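PDB 5G5G: putative xanthine dehydrogenase YAGS fad-binding subunit from Escherichia coli, which probably oxidises aldehydes to carboxylic acids in the periplasm, as part of a heterotrimer, at a molybdenum centre carried by pterin cytosine dinucleotide. Local coordinates for residues C[4-9]-C[679-684]; C[10-15]-C[477-482]; C[440-445]-C[511-516]; C[614-619]-C[672-677]. All blocks are in the same frame, centred on the assembly; numbering follows the deposited sequence. Where two conformers were deposited one is given.

Overall arrangement
After strand 2-3 the N-terminal loop makes two successive contacts. Residues 4-9 reach forward to 679-684, and contact 1 thereby closes a loop of almost the whole chain, with the other three nested inside it. Contact 2 sets residues 10-15 on helix 472-484. Contact 3 joins the end of strand 429-441 to the start of helix 511-534; it crosses contact 2 along the chain, and Thr479 packs on Thr516. Contact 4 follows both in series, tying the loop after strand 602-612 to edge strand 669-674. Contacts 3 and 4 both touch the pterin cytosine dinucleotide, and the salt bridge between Asp13 and Arg615 links contacts 2 and 4.

Contact 1 (C[4-9]-C[679-684]); sequences DKPAGE and DPISSP
Ala7 meets Pro680 through backbone and side chain alike. The amide N of Ala7 gives a nearly straight hydrogen bond to Pro680 O (2.9 Å, 169° at the hydrogen). Its methyl points into the bend of the opposite backbone, where Ala7 CB lies 3.7 Å from Ser683 O and 4.0 Å from Pro684 CA. Pro680 closes in from its own side: Pro680 CB rests 3.4 Å from Ala7 O. The N-terminal loop after strand 2-3 is thereby held to the loop between strand 669-674 and helix 698-710. The acceptor is presented by an Asx turn, in which Asp679 OD1 takes the amide of Ile681; residues 680-682 have helical torsions without becoming a regular helix, and Asp679 O accepts from Ser682 N. The other carboxylate oxygen, Asp679 OD2, is engaged by Lys688 and Ser397, so the turn is fixed at its root. Across from it, Pro6 and Ala7 run in an extended, polyproline-like conformation. This brings Pro6 alongside the same acceptor, with Pro6 CA 3.4 Å from Pro680 O in a CA-H...O contact. Pro6 CG touches Ile681 CG1 at 4.2 Å. Just after Ala7, Gly8 O accepts from Lys686 NZ.

Contact 2 (C[10-15]-C[477-482]); sequences NPIDQL and AQTAAE
Glu482 OE1, 3.5 Å from Leu15 CA, is gripped by the amides of Val17 and Val18 just beyond the 10-15 segment, while Glu482 OE2 takes the amide of Lys16. Glu482 CG, anti to the backbone N (chi1 -170°), lies 3.8 Å from Pro11 O, and the bend at chi2 (81°) turns the carboxylate toward Leu15. Glu482 OE2 also packs on Gln14 CB at 3.5 Å. These contacts set the N-terminal loop on helix 472-484. With a leucine in place of Glu482, the three amides would probably be left without their acceptor and the chain after Leu15 less firmly held. About one helical turn earlier, Ile12 CD1 meets the methyl Thr479 CG2 at 4.2 Å. The loop is shaped from within: Asn10 OD1 forms an Asx turn with the amide of Ile12 ahead of the 3-10 segment, and Gln14 NE2 folds back to Pro11 O (2.9 Å), in the carbonyl plane on a lone pair. The same NE2 donates to a water that passes a hydrogen bond to Glu482 O. Main-chain donors thus meet the buried carboxylate, and these three amides would be expected to favour its ionised form.

Contact 3 (C[440-445]-C[511-516]); sequences RNNLLE and GANTST. With MCN (pterin cytosine dinucleotide), chain Y.
Glu445 and Thr514 mark the nearest approach of the two backbones, their CA atoms 6.5 Å apart. Residues 442-445 continue in extended form from the end of strand 429-441 and pass the first turn of helix 511-534, with no direct hydrogen bond between the segments. Thr514 faces the extended chain with its methyl: Thr514 CG2 is 3.4 Å from Glu445 O and also covers Glu445 N, a buried amide with no partner in the model. With chi1 at 60°, Thr514 OG1 is tucked between its backbone N and carbonyl carbon and bonds back to Trp510 O, while CG2 is turned to Glu445. Asn513 extends beside it, CG anti to the backbone N (chi1 -174°), and Leu444 CD1 meets the NH2 end of this amide, 3.6 Å from Asn513 ND2. A water bridges the remaining gap, accepting from Asn513 ND2 (3.0 Å) and donating to Asn442 OD1 and Leu443 O. Both amides have second partners: Asn513 OD1 bonds to Ser683, and Asn442 ND2 to Gln583 and Ser682.

The helix start also holds the diphosphate of the pterin cytosine dinucleotide. Gly511 N donates to MCN O1B at 2.8 Å and Ala512 N to MCN O1A at 2.7 Å; a CB on Gly511 would collide with MCN O2B. Further along, Ser515 OG and Thr516 OG1 bond to Gly511 O and Ala512 O, sharing each carbonyl with a helical amide. The first amides of a helix, which lack a carbonyl one turn back, and its dipole are well suited to a phosphate and would probably help to offset the negative charge of the cofactor.

Contact 4 (C[614-619]-C[672-677]); sequences GRILNP and VIFLDD. With MCN (pterin cytosine dinucleotide), chain Y.
Gly614 N donates to Asp677 OD2 (2.8 Å) on the anti lone pair of that oxygen, and Gly614 CA adds a CA-H...O contact of 3.1 Å to Asp677 O. The carboxylate is placed by chi1 of -173°, with CG anti to the backbone N. Further along, Ile616 CD1 sits over one face of the Phe674 ring in a CH-pi contact, 4.0 Å from the centroid and 28° off the normal; Val672 CG1 lies over the opposite face, toward the rim. Between these two contacts a water donates to Gly614 O and to Leu675 O (2.7 Å), bridging two carbonyl oxygens, which cannot bond to each other.

Asp677 OD1 is held by Gln400, with Arg398 as a long, weak ion-pair partner; Lys688 is an equally weak one of OD2. Replacing Asp677 by alanine would probably leave Gly614 N without its acceptor and Gln400 with one of its two, and let the start of the 614-619 loop shift. Arg615 is tied by a salt bridge to Asp13, and Asn618, the N-cap of helix 619-638, caps Thr621 N with OD1.

The loop so fixed reads the cytosine of the cofactor with main-chain atoms: MCN N4 donates to Arg615 O (2.9 Å), Leu617 N to MCN N3 (3.0 Å, 175°), and Asn618 N to MCN O2 (2.9 Å). This acceptor-donor-donor pattern matches the base-pairing edge of cytosine, so the loop probably helps to select the cytosine dinucleotide.

Contact 1 (C[4-9]-C[679-684])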
# COMPACT_ATOMS: atom_id res chain seq x y z
N ASP C 4 11.23 33.07 -19.65
CA ASP C 4 12.42 33.65 -19.02
C ASP C 4 12.16 34.91 -18.20
O ASP C 4 13.10 35.42 -17.59
CB ASP C 4 13.57 33.86 -20.04
CG ASP C 4 13.19 34.72 -21.23
OD1 ASP C 4 12.15 35.42 -21.21
OD2 ASP C 4 13.98 34.70 -22.21
N LYS C 5 10.90 35.39 -18.16
CA LYS C 5 10.54 36.55 -17.37
C LYS C 5 9.33 36.17 -16.55
O LYS C 5 8.58 35.32 -16.96
CB LYS C 5 10.23 37.72 -18.31
CG LYS C 5 11.46 38.25 -19.02
CD LYS C 5 11.15 39.34 -20.05
CE LYS C 5 10.53 38.83 -21.36
NZ LYS C 5 11.30 37.76 -22.10
N PRO C 6 9.15 36.74 -15.36
CA PRO C 6 7.93 36.36 -14.62
C PRO C 6 6.64 36.61 -15.43
O PRO C 6 6.60 37.52 -16.25
CB PRO C 6 7.98 37.28 -13.40
CG PRO C 6 9.43 37.65 -13.27
CD PRO C 6 9.93 37.77 -14.66
N ALA C 7 5.62 35.80 -15.23
CA ALA C 7 4.36 35.90 -15.98
C ALA C 7 3.60 37.16 -15.62
O ALA C 7 3.63 37.58 -14.47
CB ALA C 7 3.49 34.68 -15.71
N GLY C 8 3.00 37.80 -16.60
CA GLY C 8 2.13 38.97 -16.38
C GLY C 8 0.70 38.45 -16.37
O GLY C 8 0.47 37.27 -16.05
N GLU C 9 -0.26 39.28 -16.73
CA GLU C 9 -1.64 38.82 -16.85
C GLU C 9 -1.77 38.02 -18.11
O GLU C 9 -1.23 38.37 -19.15
CB GLU C 9 -2.64 39.99 -16.93
CG GLU C 9 -2.92 40.61 -15.56
CD GLU C 9 -4.04 41.66 -15.60
OE1 GLU C 9 -5.04 41.52 -16.37
OE2 GLU C 9 -3.90 42.64 -14.85
N ASP C 679 2.23 32.20 -8.12
CA ASP C 679 3.66 32.46 -8.24
C ASP C 679 4.03 32.69 -9.68
O ASP C 679 4.33 31.75 -10.38
CB ASP C 679 4.51 31.32 -7.63
CG ASP C 679 5.97 31.75 -7.39
OD1 ASP C 679 6.40 32.77 -7.99
OD2 ASP C 679 6.65 31.11 -6.54
N PRO C 680 4.03 33.94 -10.12
CA PRO C 680 4.38 34.23 -11.52
C PRO C 680 5.84 33.96 -11.90
O PRO C 680 6.14 33.97 -13.09
CB PRO C 680 4.07 35.70 -11.69
CG PRO C 680 3.90 36.26 -10.35
CD PRO C 680 3.74 35.18 -9.35
N ILE C 681 6.71 33.69 -10.93
CA ILE C 681 8.10 33.33 -11.24
C ILE C 681 8.18 31.89 -11.77
O ILE C 681 9.12 31.52 -12.48
CB ILE C 681 9.00 33.60 -10.03
CG1 ILE C 681 9.09 35.15 -9.86
CG2 ILE C 681 10.38 33.01 -10.22
CD1 ILE C 681 9.61 35.55 -8.51
N SER C 682 7.21 31.08 -11.40
CA SER C 682 7.19 29.66 -11.76
C SER C 682 6.94 29.35 -13.25
O SER C 682 7.68 28.55 -13.85
CB SER C 682 6.14 28.91 -10.90
OG SER C 682 6.06 27.49 -11.25
N SER C 683 5.89 29.92 -13.82
CA SER C 683 5.43 29.56 -15.16
C SER C 683 4.27 30.42 -15.54
O SER C 683 3.77 31.16 -14.71
CB SER C 683 4.98 28.10 -15.20
OG SER C 683 3.71 27.95 -14.53
N PRO C 684 3.76 30.27 -16.79
CA PRO C 684 2.54 31.03 -17.17
C PRO C 684 1.27 30.59 -16.39
O PRO C 684 0.32 31.33 -16.31
CB PRO C 684 2.35 30.74 -18.67
CG PRO C 684 3.73 30.29 -19.12
CD PRO C 684 4.36 29.57 -17.95

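Contact 2 (C[10-15]-C[477-482])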
# COMPACT_ATOMS: atom_id res chain seq x y z
N ASN C 10 -2.51 36.94 -18.05
CA ASN C 10 -2.73 36.11 -19.23
C ASN C 10 -4.08 35.40 -19.07
O ASN C 10 -4.73 35.58 -18.04
CB ASN C 10 -1.52 35.14 -19.44
CG ASN C 10 -1.39 34.09 -18.36
OD1 ASN C 10 -2.38 33.56 -17.86
ND2 ASN C 10 -0.14 33.71 -18.06
N PRO C 11 -4.54 34.64 -20.07
CA PRO C 11 -5.92 34.11 -20.02
C PRO C 11 -6.24 33.21 -18.84
O PRO C 11 -7.42 33.11 -18.46
CB PRO C 11 -6.06 33.36 -21.35
CG PRO C 11 -5.16 34.13 -22.27
CD PRO C 11 -3.95 34.45 -21.40
N ILE C 12 -5.24 32.53 -18.26
CA ILE C 12 -5.46 31.61 -17.20
C ILE C 12 -5.97 32.36 -15.99
O ILE C 12 -6.77 31.81 -15.23
CB ILE C 12 -4.19 30.81 -16.80
CG1 ILE C 12 -3.66 30.00 -18.01
CG2 ILE C 12 -4.44 29.89 -15.62
CD1 ILE C 12 -4.55 28.90 -18.48
N ASP C 13 -5.57 33.62 -15.83
CA ASP C 13 -6.07 34.49 -14.73
C ASP C 13 -7.60 34.64 -14.62
O ASP C 13 -8.09 35.04 -13.56
CB ASP C 13 -5.47 35.87 -14.82
CG ASP C 13 -3.95 35.90 -14.53
OD1 ASP C 13 -3.42 35.10 -13.75
OD2 ASP C 13 -3.35 36.88 -15.03
N GLN C 14 -8.32 34.38 -15.70
CA GLN C 14 -9.78 34.46 -15.70
C GLN C 14 -10.40 33.43 -14.72
O GLN C 14 -11.49 33.68 -14.15
CB GLN C 14 -10.34 34.21 -17.09
CG GLN C 14 -9.94 35.22 -18.14
CD GLN C 14 -10.40 34.82 -19.53
OE1 GLN C 14 -11.41 35.30 -20.01
NE2 GLN C 14 -9.68 33.91 -20.16
N LEU C 15 -9.73 32.29 -14.59
CA LEU C 15 -10.14 31.23 -13.68
C LEU C 15 -11.61 30.85 -13.82
O LEU C 15 -12.28 30.53 -12.85
CB LEU C 15 -9.81 31.60 -12.21
CG LEU C 15 -8.32 31.88 -11.99
CD1 LEU C 15 -8.12 32.43 -10.58
CD2 LEU C 15 -7.51 30.64 -12.17
N ALA C 477 -7.38 19.20 -19.30
CA ALA C 477 -8.67 19.61 -19.89
C ALA C 477 -9.08 21.03 -19.44
O ALA C 477 -9.48 21.88 -20.24
CB ALA C 477 -9.76 18.60 -19.57
N GLN C 478 -8.90 21.29 -18.16
CA GLN C 478 -9.25 22.61 -17.62
C GLN C 478 -8.44 23.74 -18.27
O GLN C 478 -8.99 24.85 -18.57
CB GLN C 478 -9.10 22.65 -16.13
CG GLN C 478 -10.09 21.76 -15.36
CD GLN C 478 -9.73 21.65 -13.87
OE1 GLN C 478 -9.19 20.64 -13.40
NE2 GLN C 478 -10.03 22.70 -13.12
N THR C 479 -7.15 23.46 -18.48
CA THR C 479 -6.23 24.42 -19.10
C THR C 479 -6.62 24.76 -20.52
O THR C 479 -6.81 25.93 -20.90
CB THR C 479 -4.77 23.93 -19.04
OG1 THR C 479 -4.40 23.69 -17.66
CG2 THR C 479 -3.83 24.95 -19.67
N ALA C 480 -6.86 23.72 -21.33
CA ALA C 480 -7.31 23.96 -22.67
C ALA C 480 -8.67 24.67 -22.76
O ALA C 480 -8.87 25.59 -23.56
CB ALA C 480 -7.31 22.67 -23.46
N ALA C 481 -9.62 24.24 -21.91
CA ALA C 481 -10.92 24.86 -21.89
C ALA C 481 -10.79 26.37 -21.57
O ALA C 481 -11.47 27.22 -22.17
CB ALA C 481 -11.80 24.16 -20.86
N GLU C 482 -9.97 26.69 -20.57
CA GLU C 482 -9.76 28.06 -20.16
C GLU C 482 -9.20 28.88 -21.30
O GLU C 482 -9.66 29.99 -21.57
CB GLU C 482 -8.79 28.14 -18.99
CG GLU C 482 -8.72 29.53 -18.37
CD GLU C 482 -9.87 29.80 -17.40
OE1 GLU C 482 -9.99 29.02 -16.40
OE2 GLU C 482 -10.62 30.77 -17.62
O HOH W 1 -9.86 32.62 -22.79

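Contact 3 (C[440-445]-C[511-516])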
# COMPACT_ATOMS: atom_id res chain seq x y z
N ARG C 440 9.35 21.54 0.01
CA ARG C 440 9.71 20.78 -1.21
C ARG C 440 9.95 21.76 -2.32
O ARG C 440 9.14 22.67 -2.52
CB ARG C 440 8.62 19.80 -1.58
CG ARG C 440 8.94 18.84 -2.72
CD ARG C 440 10.00 17.80 -2.38
NE ARG C 440 10.24 16.98 -3.55
CZ ARG C 440 11.22 16.08 -3.69
NH1 ARG C 440 12.12 15.90 -2.73
NH2 ARG C 440 11.30 15.36 -4.81
N ASN C 441 11.05 21.62 -3.02
CA ASN C 441 11.34 22.52 -4.10
C ASN C 441 10.34 22.42 -5.28
O ASN C 441 9.64 21.40 -5.45
CB ASN C 441 12.78 22.35 -4.58
CG ASN C 441 13.80 22.95 -3.61
OD1 ASN C 441 13.53 23.96 -2.97
ND2 ASN C 441 14.96 22.35 -3.52
N ASN C 442 10.29 23.49 -6.06
CA ASN C 442 9.53 23.53 -7.28
C ASN C 442 10.51 23.44 -8.43
O ASN C 442 11.39 24.28 -8.53
CB ASN C 442 8.72 24.80 -7.38
CG ASN C 442 7.89 24.86 -8.63
OD1 ASN C 442 7.04 24.02 -8.82
ND2 ASN C 442 8.14 25.85 -9.48
N LEU C 443 10.36 22.45 -9.30
CA LEU C 443 11.32 22.16 -10.37
C LEU C 443 10.66 22.36 -11.74
O LEU C 443 9.48 22.15 -11.89
CB LEU C 443 11.80 20.71 -10.25
CG LEU C 443 12.45 20.31 -8.92
CD1 LEU C 443 12.79 18.80 -8.94
CD2 LEU C 443 13.69 21.14 -8.60
N LEU C 444 11.45 22.78 -12.73
CA LEU C 444 10.93 23.08 -14.04
C LEU C 444 11.65 22.22 -15.06
O LEU C 444 12.85 22.09 -14.99
CB LEU C 444 11.21 24.53 -14.41
CG LEU C 444 10.47 25.65 -13.66
CD1 LEU C 444 8.99 25.39 -13.55
CD2 LEU C 444 11.08 25.92 -12.30
N GLU C 445 10.91 21.73 -16.05
CA GLU C 445 11.44 20.88 -17.10
C GLU C 445 10.62 21.16 -18.37
O GLU C 445 9.45 21.56 -18.29
CB GLU C 445 11.31 19.41 -16.71
CG GLU C 445 12.16 18.92 -15.53
CD GLU C 445 13.68 18.97 -15.77
OE1 GLU C 445 14.13 18.79 -16.94
OE2 GLU C 445 14.43 19.21 -14.76
N GLY C 511 5.01 17.76 -12.60
CA GLY C 511 4.11 17.33 -13.68
C GLY C 511 2.96 18.27 -13.99
O GLY C 511 2.71 18.57 -15.17
N ALA C 512 2.21 18.68 -12.95
CA ALA C 512 1.06 19.55 -13.20
C ALA C 512 1.44 20.87 -13.85
O ALA C 512 0.87 21.30 -14.86
CB ALA C 512 0.34 19.85 -11.92
N ASN C 513 2.41 21.53 -13.23
CA ASN C 513 2.83 22.81 -13.71
C ASN C 513 3.46 22.77 -15.11
O ASN C 513 3.13 23.55 -15.97
CB ASN C 513 3.81 23.43 -12.69
CG ASN C 513 4.21 24.85 -13.05
OD1 ASN C 513 3.40 25.61 -13.58
ND2 ASN C 513 5.49 25.16 -12.88
N THR C 514 4.35 21.81 -15.36
CA THR C 514 5.04 21.74 -16.64
C THR C 514 4.06 21.26 -17.76
O THR C 514 4.08 21.84 -18.84
CB THR C 514 6.26 20.83 -16.60
OG1 THR C 514 5.90 19.51 -16.24
CG2 THR C 514 7.32 21.37 -15.64
N SER C 515 3.25 20.24 -17.51
CA SER C 515 2.38 19.68 -18.53
C SER C 515 1.31 20.74 -18.94
O SER C 515 1.04 20.93 -20.14
CB SER C 515 1.73 18.37 -18.10
OG SER C 515 0.79 18.48 -17.06
N THR C 516 0.75 21.41 -17.95
CA THR C 516 -0.27 22.46 -18.23
C THR C 516 0.35 23.66 -18.91
O THR C 516 -0.29 24.26 -19.77
CB THR C 516 -1.13 22.87 -17.04
OG1 THR C 516 -0.30 23.46 -16.03
CG2 THR C 516 -1.90 21.69 -16.50
N1 MCN Y . -2.32 20.02 -8.53
C2 MCN Y . -3.31 21.09 -8.67
N3 MCN Y . -2.46 22.36 -8.63
C4 MCN Y . -1.18 22.60 -8.38
C5 MCN Y . -0.37 21.33 -8.39
C6 MCN Y . -0.96 20.17 -8.39
O2 MCN Y . -4.41 21.05 -8.82
N4 MCN Y . -0.57 23.72 -8.24
C1' MCN Y . -2.96 18.73 -8.36
C2D MCN Y . -3.51 18.16 -9.72
O2' MCN Y . -4.60 17.28 -9.47
C3' MCN Y . -2.33 17.45 -10.15
C4D MCN Y . -1.62 16.72 -8.92
O4D MCN Y . -2.01 17.76 -7.90
O3' MCN Y . -2.47 16.41 -11.18
C5' MCN Y . -0.22 16.52 -8.80
O5' MCN Y . 0.55 17.46 -9.50
PA MCN Y . 2.05 17.61 -9.14
O1A MCN Y . 2.69 18.43 -10.26
O2A MCN Y . 2.20 18.01 -7.72
O3A MCN Y . 2.64 16.04 -9.25
PB MCN Y . 3.08 15.36 -10.61
O1B MCN Y . 4.49 15.65 -10.90
O2B MCN Y . 2.05 15.62 -11.66
O3B MCN Y . 2.85 13.86 -10.18
C10 MCN Y . 3.93 13.14 -9.45
C9' MCN Y . 3.70 13.03 -7.99
C8' MCN Y . 5.04 12.35 -7.36
S8' MCN Y . 6.56 12.85 -7.84
C7' MCN Y . 4.84 11.34 -6.67
S7' MCN Y . 6.19 10.34 -6.06
C6' MCN Y . 3.45 10.97 -6.06
C7 MCN Y . 2.51 12.22 -6.40
O9' MCN Y . 2.49 12.53 -7.73
N5' MCN Y . 2.99 9.78 -6.95
C4A MCN Y . 1.54 9.40 -6.92
N8' MCN Y . 1.13 11.81 -6.06
C4B MCN Y . 0.65 10.61 -6.48
N1' MCN Y . -0.70 10.33 -6.29
C2' MCN Y . -1.33 9.24 -6.89
N2' MCN Y . -2.54 8.97 -6.71
N3' MCN Y . -0.49 8.22 -7.25
C4' MCN Y . 0.87 8.23 -7.51
O4' MCN Y . 1.69 7.38 -7.90
O HOH W 2 6.82 22.84 -11.43

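Contact 4 (C[614-619]-C[672-677])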
# COMPACT_ATOMS: atom_id res chain seq x y z
N GLY C 614 1.82 27.40 -4.95
CA GLY C 614 1.38 28.26 -6.09
C GLY C 614 -0.14 28.29 -6.27
O GLY C 614 -0.90 27.92 -5.38
N ARG C 615 -0.55 28.68 -7.47
CA ARG C 615 -1.98 28.61 -7.86
C ARG C 615 -2.41 27.16 -7.93
O ARG C 615 -1.76 26.37 -8.62
CB ARG C 615 -2.16 29.27 -9.21
CG ARG C 615 -3.54 28.98 -9.86
CD ARG C 615 -3.67 29.79 -11.12
NE ARG C 615 -3.85 31.22 -10.87
CZ ARG C 615 -3.60 32.18 -11.77
NH1 ARG C 615 -3.03 31.90 -12.96
NH2 ARG C 615 -3.87 33.45 -11.47
N ILE C 616 -3.47 26.81 -7.22
CA ILE C 616 -4.01 25.47 -7.29
C ILE C 616 -4.92 25.34 -8.51
O ILE C 616 -5.84 26.14 -8.72
CB ILE C 616 -4.79 25.13 -6.00
CG1 ILE C 616 -3.82 25.20 -4.79
CG2 ILE C 616 -5.49 23.79 -6.15
CD1 ILE C 616 -2.73 24.19 -4.80
N LEU C 617 -4.66 24.33 -9.31
CA LEU C 617 -5.32 24.13 -10.58
C LEU C 617 -6.69 23.43 -10.44
O LEU C 617 -7.62 23.72 -11.19
CB LEU C 617 -4.38 23.43 -11.53
CG LEU C 617 -3.03 24.12 -11.85
CD1 LEU C 617 -2.16 23.30 -12.82
CD2 LEU C 617 -3.24 25.52 -12.39
N ASN C 618 -6.81 22.53 -9.48
CA ASN C 618 -8.09 21.90 -9.16
C ASN C 618 -8.11 21.58 -7.70
O ASN C 618 -7.41 20.65 -7.23
CB ASN C 618 -8.29 20.64 -10.02
CG ASN C 618 -9.59 19.98 -9.75
OD1 ASN C 618 -10.02 19.85 -8.59
ND2 ASN C 618 -10.23 19.47 -10.82
N PRO C 619 -8.86 22.37 -6.91
CA PRO C 619 -8.74 22.18 -5.46
C PRO C 619 -9.23 20.82 -4.98
O PRO C 619 -8.80 20.37 -3.92
CB PRO C 619 -9.60 23.28 -4.89
CG PRO C 619 -9.52 24.38 -5.94
CD PRO C 619 -9.47 23.66 -7.26
N VAL C 672 -7.61 19.98 4.72
CA VAL C 672 -6.58 20.61 3.92
C VAL C 672 -7.00 22.06 3.61
O VAL C 672 -8.15 22.28 3.23
CB VAL C 672 -6.33 19.88 2.60
CG1 VAL C 672 -5.22 20.57 1.80
CG2 VAL C 672 -5.96 18.41 2.78
N ILE C 673 -6.07 23.01 3.72
CA ILE C 673 -6.33 24.41 3.30
C ILE C 673 -5.20 24.77 2.35
O ILE C 673 -4.03 24.57 2.71
CB ILE C 673 -6.32 25.37 4.49
CG1 ILE C 673 -7.52 25.08 5.43
CG2 ILE C 673 -6.35 26.84 4.03
CD1 ILE C 673 -7.48 25.84 6.72
N PHE C 674 -5.55 25.32 1.20
CA PHE C 674 -4.56 25.85 0.28
C PHE C 674 -4.55 27.35 0.37
O PHE C 674 -5.56 27.98 0.12
CB PHE C 674 -4.84 25.44 -1.15
CG PHE C 674 -4.71 23.95 -1.36
CD1 PHE C 674 -3.45 23.36 -1.35
CD2 PHE C 674 -5.82 23.20 -1.61
CE1 PHE C 674 -3.30 21.97 -1.55
CE2 PHE C 674 -5.68 21.82 -1.79
CZ PHE C 674 -4.43 21.23 -1.74
N LEU C 675 -3.41 27.92 0.72
CA LEU C 675 -3.24 29.35 0.59
C LEU C 675 -3.16 29.72 -0.88
O LEU C 675 -2.66 28.93 -1.71
CB LEU C 675 -1.94 29.80 1.30
CG LEU C 675 -1.92 29.54 2.81
CD1 LEU C 675 -0.70 30.19 3.47
CD2 LEU C 675 -3.15 30.03 3.51
N ASP C 676 -3.67 30.88 -1.24
CA ASP C 676 -3.48 31.46 -2.59
C ASP C 676 -1.97 31.77 -2.62
O ASP C 676 -1.53 32.63 -1.88
CB ASP C 676 -4.23 32.84 -2.81
CG ASP C 676 -5.73 32.75 -3.31
OD1 ASP C 676 -6.23 31.62 -3.51
OD2 ASP C 676 -6.42 33.85 -3.49
N ASP C 677 -1.20 31.09 -3.42
CA ASP C 677 0.20 31.27 -3.41
C ASP C 677 0.68 31.52 -4.84
O ASP C 677 1.80 31.22 -5.18
CB ASP C 677 0.78 30.02 -2.80
CG ASP C 677 2.23 30.09 -2.56
OD1 ASP C 677 2.68 31.09 -1.91
OD2 ASP C 677 2.95 29.11 -2.98
N1 MCN Y . -2.32 20.02 -8.53
C2 MCN Y . -3.31 21.09 -8.67
N3 MCN Y . -2.46 22.36 -8.63
C4 MCN Y . -1.18 22.60 -8.38
C5 MCN Y . -0.37 21.33 -8.39
C6 MCN Y . -0.96 20.17 -8.39
O2 MCN Y . -4.41 21.05 -8.82
N4 MCN Y . -0.57 23.72 -8.24
C1' MCN Y . -2.96 18.73 -8.36
C2D MCN Y . -3.51 18.16 -9.72
O2' MCN Y . -4.60 17.28 -9.47
C3' MCN Y . -2.33 17.45 -10.15
C4D MCN Y . -1.62 16.72 -8.92
O4D MCN Y . -2.01 17.76 -7.90
O3' MCN Y . -2.47 16.41 -11.18
C5' MCN Y . -0.22 16.52 -8.80
O5' MCN Y . 0.55 17.46 -9.50
PA MCN Y . 2.05 17.61 -9.14
O1A MCN Y . 2.69 18.43 -10.26
O2A MCN Y . 2.20 18.01 -7.72
O3A MCN Y . 2.64 16.04 -9.25
PB MCN Y . 3.08 15.36 -10.61
O1B MCN Y . 4.49 15.65 -10.90
O2B MCN Y . 2.05 15.62 -11.66
O3B MCN Y . 2.85 13.86 -10.18
C10 MCN Y . 3.93 13.14 -9.45
C9' MCN Y . 3.70 13.03 -7.99
C8' MCN Y . 5.04 12.35 -7.36
S8' MCN Y . 6.56 12.85 -7.84
C7' MCN Y . 4.84 11.34 -6.67
S7' MCN Y . 6.19 10.34 -6.06
C6' MCN Y . 3.45 10.97 -6.06
C7 MCN Y . 2.51 12.22 -6.40
O9' MCN Y . 2.49 12.53 -7.73
N5' MCN Y . 2.99 9.78 -6.95
C4A MCN Y . 1.54 9.40 -6.92
N8' MCN Y . 1.13 11.81 -6.06
C4B MCN Y . 0.65 10.61 -6.48
N1' MCN Y . -0.70 10.33 -6.29
C2' MCN Y . -1.33 9.24 -6.89
N2' MCN Y . -2.54 8.97 -6.71
N3' MCN Y . -0.49 8.22 -7.25
C4' MCN Y . 0.87 8.23 -7.51
O4' MCN Y . 1.69 7.38 -7.90
O HOH W 3 -1.24 26.89 -2.76
O HOH W 4 -3.84 28.51 -4.69